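Local coordinates for protein trichothecene 3-O-acetyltransferase (Gibberella zeae, PDB 2RKV) that probably transfers an acetyl group from acetyl-coenzyme A to the C3 hydroxyl of trichothecene mycotoxins such as T-2 toxin, at residues G15-Y20 against N153-A158; V53-G58 against S73-F78. All coordinates share one frame; numbering follows the deposited sequence.

In the fold
Contact 1 is buried near the centre of the chain, contact 2 only partly buried and farther out. Contact 1, against the bound toxin and with the His-156 side chain about 8 Å from coenzyme A, joins the start of strand 20-28 to the end of strand 147-155 through a backbone bond and an imidazole with leucine over one face and the toxin at its edge. Contact 2 joins the turn after helix 35-52 to strand 72-76 by apolar contacts, a glycine and a bridging water. The centres of contact 1 and contact 2 lie about 14 Å apart. Leu-17 CD1 packs 3.9 Å from Ser-73 OG, and Val-136 makes backbone bonds with both Gln-155 and Gly-58. Both segments of contact 2 fall within the chain between those of contact 1.

Contact 1 of 2, residues G15-Y20 against N153-A158; sequences GLLSIY and NGQHGA. With ZBA (12,13-Epoxytrichothec-9-ene-3,4,8,15-tetrol-4,15-diacetate-8-isovalerate), chain D.
Leu-16 lays its CD2 methyl over the middle of the His-156 imidazole: CD2 stands 3.6 Å from the centroid of that ring and only 7° off its normal, a CH-pi contact that covers one face. The ring edge is turned to the bound T-2 toxin. There His-156 NE2 meets ZBA O16, the toxin's C3 hydroxyl, at 2.7 Å in a nearly straight hydrogen bond lying in the imidazole plane, with either partner a possible donor. The same leucine methyl also packs on the toxin, 3.4 Å between Leu-16 CD2 and ZBA O13. Ile-19 divides its branches between the two: chi1 of -70° sets CG1 beside the backbone N and leaves CG2 anti to it; CG2 lies at the imidazole edge, while Ile-19 CD1, at the end of the CG1 branch, comes 3.5 Å from ZBA O17.

Behind this first shell the backbones are pinned. His-156 N donates to Ile-19 O at 3.0 Å, with an N-H...O angle of 168°, which ties the root of the histidine to the residue that flanks its ring. One step further, Tyr-20 and Gln-155 form an antiparallel non-hydrogen-bonded pair, and the tyrosine ring lies across Gln-155, whose CA sits over the ring face 4.0 Å from the Tyr-20 centroid. Tyr-20 OH is anchored on Pro-135 O, and Asn-153 ND2, packed beside Tyr-20 CB, on Arg-119 O. The sequence that begins at His-156 fits the HxxxD motif of BAHD acyltransferases, whose histidine is generally taken as the base acting on the acceptor hydroxyl, consistent with its place against O16.

Contact 2 of 2, residues V53-G58 against S73-F78; sequences VPWVAG and SFIVPF
Gly-58 and Ile-75 bury the most surface where a 3-10 turn, residues 54-57, runs into a beta hairpin made of strands 59-63 and 72-76. The turn brings the chain from the end of helix 35-52 to the hairpin, and Gly-58 is the last residue before the first strand. Carrying no side chain, it lets the two backbones close up: Gly-58 CA comes within 3.2 Å of Val-76 O. Just beyond, Val-76 and Gln-59 are joined by backbone hydrogen bonding, so the near approach at Gly-58 leads straight into the paired strands.

Ile-75 packs against the turn from the strand. With CG1 beside the backbone N (chi1 -63°), Ile-75 CG2 is left anti to that N and rests 3.7 Å from Trp-55 O. That carbonyl also accepts a bond from Gly-58 N at 2.9 Å, so the methyl packs on an oxygen already engaged in closing the turn. The same Ile-75 CG2 meets the foot of the tryptophan, 4.1 Å from Trp-55 CB, while Ile-75 CD1 approaches the indole obliquely. One indole face is packed by Val-53 CG1 and Val-56 CG1 from its own segment; Trp-55 NE1 is hydrogen-bonded to Met-188 O, and Arg-192 adds a cation-pi contact.

Phe-78 closes the other end, where the strand has given way to loop. Its CB touches the chain at Gly-58 C, but with CG anti to the backbone N (chi1 180°) the ring leads away from the turn and lies against Gln-59 and Pro-133. Ala-57 O lies near the plane of that ring, at its edge, and 3.5 Å from Phe-78 CB. A water completes the join, accepting from Phe-78 N at 2.8 Å and donating weakly to Ala-57 O at 3.3 Å.

Contact 1 of 2, residues G15-Y20 against N153-A158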
ATOM      1  N   GLY A  15      -7.596 -12.306  -0.602  1.00 21.59           N
ATOM      2  CA  GLY A  15      -7.141 -11.220  -1.472  1.00 21.80           C
ATOM      3  C   GLY A  15      -5.672 -10.891  -1.274  1.00 22.24           C
ATOM      4  O   GLY A  15      -4.934 -10.700  -2.245  1.00 22.84           O
ATOM      5  N   LEU A  16      -5.248 -10.837  -0.014  1.00 21.79           N
ATOM      6  CA  LEU A  16      -3.875 -10.467   0.322  1.00 21.56           C
ATOM      7  C   LEU A  16      -2.882 -11.555  -0.077  1.00 21.35           C
ATOM      8  O   LEU A  16      -1.749 -11.258  -0.473  1.00 21.17           O
ATOM      9  CB  LEU A  16      -3.762 -10.157   1.814  1.00 21.91           C
ATOM     10  CG  LEU A  16      -4.611  -8.988   2.309  1.00 21.73           C
ATOM     11  CD1 LEU A  16      -4.281  -8.697   3.758  1.00 22.66           C
ATOM     12  CD2 LEU A  16      -4.411  -7.738   1.457  1.00 21.33           C
ATOM     13  N   LEU A  17      -3.321 -12.807   0.003  1.00 20.76           N
ATOM     14  CA  LEU A  17      -2.463 -13.951  -0.321  1.00 20.74           C
ATOM     15  C   LEU A  17      -2.072 -14.080  -1.795  1.00 20.74           C
ATOM     16  O   LEU A  17      -1.146 -14.830  -2.122  1.00 20.67           O
ATOM     17  CB  LEU A  17      -3.073 -15.263   0.198  1.00 20.73           C
ATOM     18  CG  LEU A  17      -2.982 -15.526   1.708  1.00 20.81           C
ATOM     19  CD1 LEU A  17      -3.716 -16.800   2.067  1.00 19.66           C
ATOM     20  CD2 LEU A  17      -1.525 -15.611   2.147  1.00 21.14           C
ATOM     21  N   SER A  18      -2.747 -13.340  -2.680  1.00 20.89           N
ATOM     22  CA  SER A  18      -2.472 -13.415  -4.125  1.00 20.71           C
ATOM     23  C   SER A  18      -1.776 -12.167  -4.706  1.00 20.27           C
ATOM     24  O   SER A  18      -1.482 -12.107  -5.913  1.00 20.99           O
ATOM     25  CB  SER A  18      -3.776 -13.682  -4.890  0.60 20.88           C
ATOM     26  OG  SER A  18      -4.716 -12.646  -4.659  0.60 21.41           O
ATOM     27  N   ILE A  19      -1.498 -11.193  -3.845  1.00 19.02           N
ATOM     28  CA  ILE A  19      -1.042  -9.867  -4.260  1.00 17.65           C
ATOM     29  C   ILE A  19       0.387  -9.590  -3.793  1.00 16.43           C
ATOM     30  O   ILE A  19       0.777 -10.016  -2.707  1.00 15.42           O
ATOM     31  CB  ILE A  19      -1.979  -8.769  -3.686  1.00 17.66           C
ATOM     32  CG1 ILE A  19      -3.350  -8.812  -4.375  1.00 18.64           C
ATOM     33  CG2 ILE A  19      -1.361  -7.377  -3.817  1.00 18.15           C
ATOM     34  CD1 ILE A  19      -4.396  -7.918  -3.699  1.00 19.15           C
ATOM     35  N   TYR A  20       1.142  -8.877  -4.626  1.00 14.43           N
ATOM     36  CA  TYR A  20       2.412  -8.277  -4.227  1.00 13.69           C
ATOM     37  C   TYR A  20       2.331  -6.755  -4.224  1.00 13.62           C
ATOM     38  O   TYR A  20       1.899  -6.142  -5.212  1.00 13.57           O
ATOM     39  CB  TYR A  20       3.545  -8.733  -5.146  1.00 13.03           C
ATOM     40  CG  TYR A  20       4.097 -10.080  -4.758  1.00 12.58           C
ATOM     41  CD1 TYR A  20       3.484 -11.257  -5.180  1.00 12.86           C
ATOM     42  CD2 TYR A  20       5.226 -10.173  -3.940  1.00 11.35           C
ATOM     43  CE1 TYR A  20       3.992 -12.507  -4.807  1.00 12.62           C
ATOM     44  CE2 TYR A  20       5.746 -11.415  -3.567  1.00 11.70           C
ATOM     45  CZ  TYR A  20       5.123 -12.570  -3.993  1.00 12.36           C
ATOM     46  OH  TYR A  20       5.639 -13.789  -3.615  1.00 11.39           O
ATOM     47  N   ASN A 153       9.210  -5.743  -4.002  1.00 10.16           N
ATOM     48  CA  ASN A 153       7.923  -6.441  -3.930  1.00 10.61           C
ATOM     49  C   ASN A 153       7.815  -7.149  -2.596  1.00 10.71           C
ATOM     50  O   ASN A 153       8.754  -7.827  -2.183  1.00 10.98           O
ATOM     51  CB  ASN A 153       7.834  -7.528  -5.006  1.00 10.56           C
ATOM     52  CG  ASN A 153       7.480  -6.981  -6.370  1.00 11.17           C
ATOM     53  OD1 ASN A 153       7.909  -5.898  -6.750  1.00 11.13           O
ATOM     54  ND2 ASN A 153       6.677  -7.736  -7.109  1.00 13.43           N
ATOM     55  N   GLY A 154       6.671  -7.005  -1.929  1.00 10.56           N
ATOM     56  CA  GLY A 154       6.397  -7.764  -0.704  1.00 10.45           C
ATOM     57  C   GLY A 154       5.116  -8.567  -0.848  1.00 10.81           C
ATOM     58  O   GLY A 154       4.094  -8.034  -1.283  1.00 10.33           O
ATOM     59  N   GLN A 155       5.163  -9.843  -0.464  1.00 10.41           N
ATOM     60  CA  GLN A 155       3.979 -10.704  -0.498  1.00 11.02           C
ATOM     61  C   GLN A 155       2.972 -10.156   0.507  1.00 11.21           C
ATOM     62  O   GLN A 155       3.275 -10.083   1.699  1.00 10.80           O
ATOM     63  CB  GLN A 155       4.353 -12.145  -0.141  1.00 11.23           C
ATOM     64  CG  GLN A 155       3.478 -13.189  -0.833  1.00 12.02           C
ATOM     65  CD  GLN A 155       2.017 -12.990  -0.517  1.00 13.37           C
ATOM     66  OE1 GLN A 155       1.209 -12.678  -1.404  1.00 16.66           O
ATOM     67  NE2 GLN A 155       1.673 -13.120   0.746  1.00 10.50           N
ATOM     68  N   HIS A 156       1.781  -9.768   0.072  1.00 11.63           N
ATOM     69  CA  HIS A 156       0.881  -9.045   0.948  1.00 12.16           C
ATOM     70  C   HIS A 156       0.301  -9.808   2.134  1.00 12.05           C
ATOM     71  O   HIS A 156      -0.109  -9.198   3.046  1.00 12.37           O
ATOM     72  CB  HIS A 156      -0.277  -8.373   0.146  1.00 12.57           C
ATOM     73  CG  HIS A 156      -0.809  -7.095   0.735  1.00 13.17           C
ATOM     74  ND1 HIS A 156      -0.957  -6.863   2.077  1.00 15.80           N
ATOM     75  CD2 HIS A 156      -1.218  -5.967   0.130  1.00 11.28           C
ATOM     76  CE1 HIS A 156      -1.456  -5.659   2.273  1.00 13.46           C
ATOM     77  NE2 HIS A 156      -1.635  -5.099   1.100  1.00 15.75           N
ATOM     78  N   GLY A 157       0.221 -11.120   2.029  1.00 11.76           N
ATOM     79  CA  GLY A 157      -0.159 -11.929   3.200  1.00 11.78           C
ATOM     80  C   GLY A 157       0.907 -11.839   4.289  1.00 11.29           C
ATOM     81  O   GLY A 157       0.604 -11.908   5.483  1.00 11.51           O
ATOM     82  N   ALA A 158       2.154 -11.670   3.863  1.00 10.87           N
ATOM     83  CA  ALA A 158       3.300 -11.599   4.780  1.00 10.52           C
ATOM     84  C   ALA A 158       3.562 -10.205   5.329  1.00 10.51           C
ATOM     85  O   ALA A 158       4.216 -10.056   6.365  1.00 10.47           O
ATOM     86  CB  ALA A 158       4.556 -12.125   4.097  1.00 10.24           C
TER
HETATM   87  O18 ZBA D 454      -8.406  -4.308  -4.933  0.70 22.71           O
HETATM   88  C44 ZBA D 454      -7.727  -5.239  -4.775  0.70 21.78           C
HETATM   89  C45 ZBA D 454      -8.035  -6.631  -5.192  0.70 22.72           C
HETATM   90  C46 ZBA D 454      -7.279  -7.020  -6.376  0.70 23.48           C
HETATM   91  C48 ZBA D 454      -7.575  -6.139  -7.477  0.70 23.20           C
HETATM   92  C47 ZBA D 454      -7.569  -8.363  -6.971  0.70 23.39           C
HETATM   93  O17 ZBA D 454      -6.523  -5.129  -4.204  0.70 19.79           O
HETATM   94  C31 ZBA D 454      -5.940  -3.845  -3.931  0.70 16.90           C
HETATM   95  C30 ZBA D 454      -6.395  -3.290  -2.623  0.70 15.48           C
HETATM   96  C32 ZBA D 454      -4.476  -4.043  -4.050  0.70 16.60           C
HETATM   97  C39 ZBA D 454      -4.017  -4.463  -5.428  0.70 15.96           C
HETATM   98  C33 ZBA D 454      -3.682  -3.900  -3.034  0.70 15.56           C
HETATM   99  C34 ZBA D 454      -4.117  -3.502  -1.676  0.70 15.15           C
HETATM  100  O10 ZBA D 454      -3.857  -2.086  -1.613  0.70 15.75           O
HETATM  101  C29 ZBA D 454      -5.612  -3.743  -1.391  0.70 15.21           C
HETATM  102  C38 ZBA D 454      -5.820  -5.238  -1.176  0.70 16.40           C
HETATM  103  O12 ZBA D 454      -7.145  -5.609  -1.523  0.70 17.64           O
HETATM  104  C40 ZBA D 454      -7.814  -6.516  -0.829  0.70 19.26           C
HETATM  105  C41 ZBA D 454      -9.181  -6.731  -1.434  0.70 18.87           C
HETATM  106  O13 ZBA D 454      -7.462  -7.061   0.104  0.70 20.96           O
HETATM  107  C28 ZBA D 454      -6.028  -2.944  -0.086  0.70 15.36           C
HETATM  108  C37 ZBA D 454      -7.463  -3.233   0.396  0.70 14.73           C
HETATM  109  C35 ZBA D 454      -5.776  -1.470  -0.377  0.70 15.30           C
HETATM  110  C25 ZBA D 454      -4.295  -1.419  -0.466  0.70 15.55           C
HETATM  111  C36 ZBA D 454      -6.710  -0.442  -0.740  0.70 15.48           C
HETATM  112  O11 ZBA D 454      -6.330  -0.586   0.608  0.70 16.00           O
HETATM  113  C27 ZBA D 454      -4.956  -3.163   1.034  0.70 15.43           C
HETATM  114  C26 ZBA D 454      -3.890  -2.109   0.797  0.70 15.26           C
HETATM  115  O16 ZBA D 454      -2.597  -2.641   0.732  0.70 15.70           O
HETATM  116  O14 ZBA D 454      -5.615  -2.848   2.265  0.70 15.91           O
HETATM  117  C42 ZBA D 454      -5.312  -3.329   3.465  0.70 18.02           C
HETATM  118  O15 ZBA D 454      -5.905  -3.019   4.446  0.70 19.29           O
HETATM  119  C43 ZBA D 454      -4.168  -4.201   3.410  0.70 17.42           C

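Contact 2 of 2, residues V53-G58 against S73-F78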
ATOM      1  N   VAL A  53      18.227 -12.442   9.998  1.00  9.72           N
ATOM      2  CA  VAL A  53      16.800 -12.774  10.049  1.00  9.94           C
ATOM      3  C   VAL A  53      16.476 -13.701   8.880  1.00  9.87           C
ATOM      4  O   VAL A  53      16.006 -13.252   7.824  1.00  9.05           O
ATOM      5  CB  VAL A  53      15.921 -11.491  10.019  1.00  9.95           C
ATOM      6  CG1 VAL A  53      14.442 -11.830  10.196  1.00 11.16           C
ATOM      7  CG2 VAL A  53      16.374 -10.504  11.114  1.00 10.78           C
ATOM      8  N   PRO A  54      16.777 -15.005   9.039  1.00 10.14           N
ATOM      9  CA  PRO A  54      16.616 -15.978   7.955  1.00 10.00           C
ATOM     10  C   PRO A  54      15.259 -15.965   7.234  1.00  9.69           C
ATOM     11  O   PRO A  54      15.222 -16.188   6.018  1.00 10.42           O
ATOM     12  CB  PRO A  54      16.894 -17.318   8.644  1.00 10.36           C
ATOM     13  CG  PRO A  54      17.905 -16.943   9.717  1.00 10.53           C
ATOM     14  CD  PRO A  54      17.380 -15.622  10.238  1.00 10.43           C
ATOM     15  N   TRP A  55      14.165 -15.677   7.943  1.00  9.13           N
ATOM     16  CA  TRP A  55      12.850 -15.799   7.309  1.00  9.03           C
ATOM     17  C   TRP A  55      12.614 -14.822   6.158  1.00  8.85           C
ATOM     18  O   TRP A  55      11.751 -15.075   5.315  1.00  8.57           O
ATOM     19  CB  TRP A  55      11.693 -15.778   8.322  1.00  9.82           C
ATOM     20  CG  TRP A  55      11.500 -14.483   9.062  1.00  9.86           C
ATOM     21  CD1 TRP A  55      11.828 -14.219  10.369  1.00 11.14           C
ATOM     22  CD2 TRP A  55      10.880 -13.289   8.555  1.00 10.18           C
ATOM     23  NE1 TRP A  55      11.462 -12.928  10.698  1.00 10.14           N
ATOM     24  CE2 TRP A  55      10.889 -12.334   9.603  1.00 10.82           C
ATOM     25  CE3 TRP A  55      10.330 -12.928   7.313  1.00 10.25           C
ATOM     26  CZ2 TRP A  55      10.368 -11.039   9.445  1.00 10.66           C
ATOM     27  CZ3 TRP A  55       9.811 -11.639   7.155  1.00 10.59           C
ATOM     28  CH2 TRP A  55       9.841 -10.710   8.218  1.00 10.10           C
ATOM     29  N   VAL A  56      13.381 -13.728   6.100  1.00  8.65           N
ATOM     30  CA  VAL A  56      13.191 -12.763   4.996  1.00  9.36           C
ATOM     31  C   VAL A  56      13.487 -13.396   3.620  1.00  9.67           C
ATOM     32  O   VAL A  56      13.003 -12.920   2.597  1.00  9.91           O
ATOM     33  CB  VAL A  56      13.999 -11.434   5.178  1.00  9.48           C
ATOM     34  CG1 VAL A  56      13.620 -10.747   6.496  1.00 10.33           C
ATOM     35  CG2 VAL A  56      15.521 -11.673   5.095  1.00  9.63           C
ATOM     36  N   ALA A  57      14.284 -14.464   3.614  1.00  9.80           N
ATOM     37  CA  ALA A  57      14.616 -15.193   2.384  1.00 10.01           C
ATOM     38  C   ALA A  57      13.625 -16.325   2.084  1.00 10.05           C
ATOM     39  O   ALA A  57      13.822 -17.096   1.143  1.00 10.69           O
ATOM     40  CB  ALA A  57      16.054 -15.745   2.464  1.00 10.29           C
ATOM     41  N   GLY A  58      12.560 -16.409   2.880  1.00  9.60           N
ATOM     42  CA  GLY A  58      11.602 -17.502   2.778  1.00  9.44           C
ATOM     43  C   GLY A  58      10.520 -17.275   1.735  1.00 10.07           C
ATOM     44  O   GLY A  58      10.589 -16.329   0.942  1.00  9.47           O
ATOM     45  N   SER A  73      -1.525 -20.501   5.699  1.00 12.03           N
ATOM     46  CA  SER A  73      -0.218 -20.204   5.108  1.00 11.35           C
ATOM     47  C   SER A  73       0.834 -19.887   6.160  1.00 10.83           C
ATOM     48  O   SER A  73       0.528 -19.337   7.224  1.00 10.76           O
ATOM     49  CB  SER A  73      -0.318 -19.055   4.104  1.00 11.88           C
ATOM     50  OG  SER A  73      -1.029 -19.471   2.948  1.00 11.91           O
ATOM     51  N   PHE A  74       2.072 -20.235   5.817  1.00 10.28           N
ATOM     52  CA  PHE A  74       3.222 -20.119   6.704  1.00 10.38           C
ATOM     53  C   PHE A  74       4.379 -19.550   5.888  1.00 10.10           C
ATOM     54  O   PHE A  74       4.471 -19.799   4.683  1.00 10.82           O
ATOM     55  CB  PHE A  74       3.646 -21.499   7.233  1.00 10.07           C
ATOM     56  CG  PHE A  74       2.615 -22.180   8.106  1.00 10.48           C
ATOM     57  CD1 PHE A  74       1.533 -22.859   7.542  1.00 10.92           C
ATOM     58  CD2 PHE A  74       2.745 -22.170   9.494  1.00 10.78           C
ATOM     59  CE1 PHE A  74       0.572 -23.493   8.359  1.00 11.57           C
ATOM     60  CE2 PHE A  74       1.794 -22.800  10.315  1.00 11.48           C
ATOM     61  CZ  PHE A  74       0.705 -23.462   9.738  1.00 12.09           C
ATOM     62  N   ILE A  75       5.265 -18.808   6.546  1.00  9.62           N
ATOM     63  CA  ILE A  75       6.565 -18.468   5.960  1.00  9.61           C
ATOM     64  C   ILE A  75       7.514 -19.630   6.243  1.00  9.74           C
ATOM     65  O   ILE A  75       7.739 -20.000   7.401  1.00  9.50           O
ATOM     66  CB  ILE A  75       7.152 -17.150   6.529  1.00 10.08           C
ATOM     67  CG1 ILE A  75       6.232 -15.971   6.177  1.00 10.13           C
ATOM     68  CG2 ILE A  75       8.564 -16.914   5.984  1.00  9.92           C
ATOM     69  CD1 ILE A  75       6.511 -14.686   6.970  1.00 10.58           C
ATOM     70  N   VAL A  76       8.053 -20.204   5.177  1.00  9.55           N
ATOM     71  CA  VAL A  76       8.919 -21.380   5.279  1.00  9.90           C
ATOM     72  C   VAL A  76      10.157 -21.171   4.399  1.00 10.32           C
ATOM     73  O   VAL A  76      10.175 -20.282   3.561  1.00 10.57           O
ATOM     74  CB  VAL A  76       8.157 -22.683   4.885  1.00  9.91           C
ATOM     75  CG1 VAL A  76       7.018 -22.940   5.855  1.00  9.64           C
ATOM     76  CG2 VAL A  76       7.622 -22.604   3.449  1.00 10.63           C
ATOM     77  N   PRO A  77      11.214 -21.971   4.606  1.00 10.50           N
ATOM     78  CA  PRO A  77      12.419 -21.750   3.802  1.00 10.77           C
ATOM     79  C   PRO A  77      12.185 -21.809   2.284  1.00 11.14           C
ATOM     80  O   PRO A  77      11.256 -22.473   1.807  1.00 10.74           O
ATOM     81  CB  PRO A  77      13.364 -22.863   4.271  1.00 11.06           C
ATOM     82  CG  PRO A  77      12.901 -23.180   5.669  1.00 11.16           C
ATOM     83  CD  PRO A  77      11.393 -23.057   5.589  1.00 10.84           C
ATOM     84  N   PHE A  78      13.017 -21.079   1.551  1.00 11.60           N
ATOM     85  CA  PHE A  78      12.918 -21.010   0.093  1.00 12.49           C
ATOM     86  C   PHE A  78      14.328 -21.007  -0.489  1.00 13.15           C
ATOM     87  O   PHE A  78      14.809 -22.052  -0.929  1.00 14.06           O
ATOM     88  CB  PHE A  78      12.108 -19.783  -0.333  1.00 12.55           C
ATOM     89  CG  PHE A  78      11.956 -19.628  -1.828  1.00 13.29           C
ATOM     90  CD1 PHE A  78      12.201 -18.399  -2.431  1.00 13.98           C
ATOM     91  CD2 PHE A  78      11.568 -20.705  -2.623  1.00 15.03           C
ATOM     92  CE1 PHE A  78      12.059 -18.235  -3.810  1.00 14.45           C
ATOM     93  CE2 PHE A  78      11.427 -20.554  -4.014  1.00 15.42           C
ATOM     94  CZ  PHE A  78      11.669 -19.317  -4.602  1.00 14.39           C
TER
HETATM   95  O   HOH W   1      15.037 -19.649   2.872  1.00 14.96           O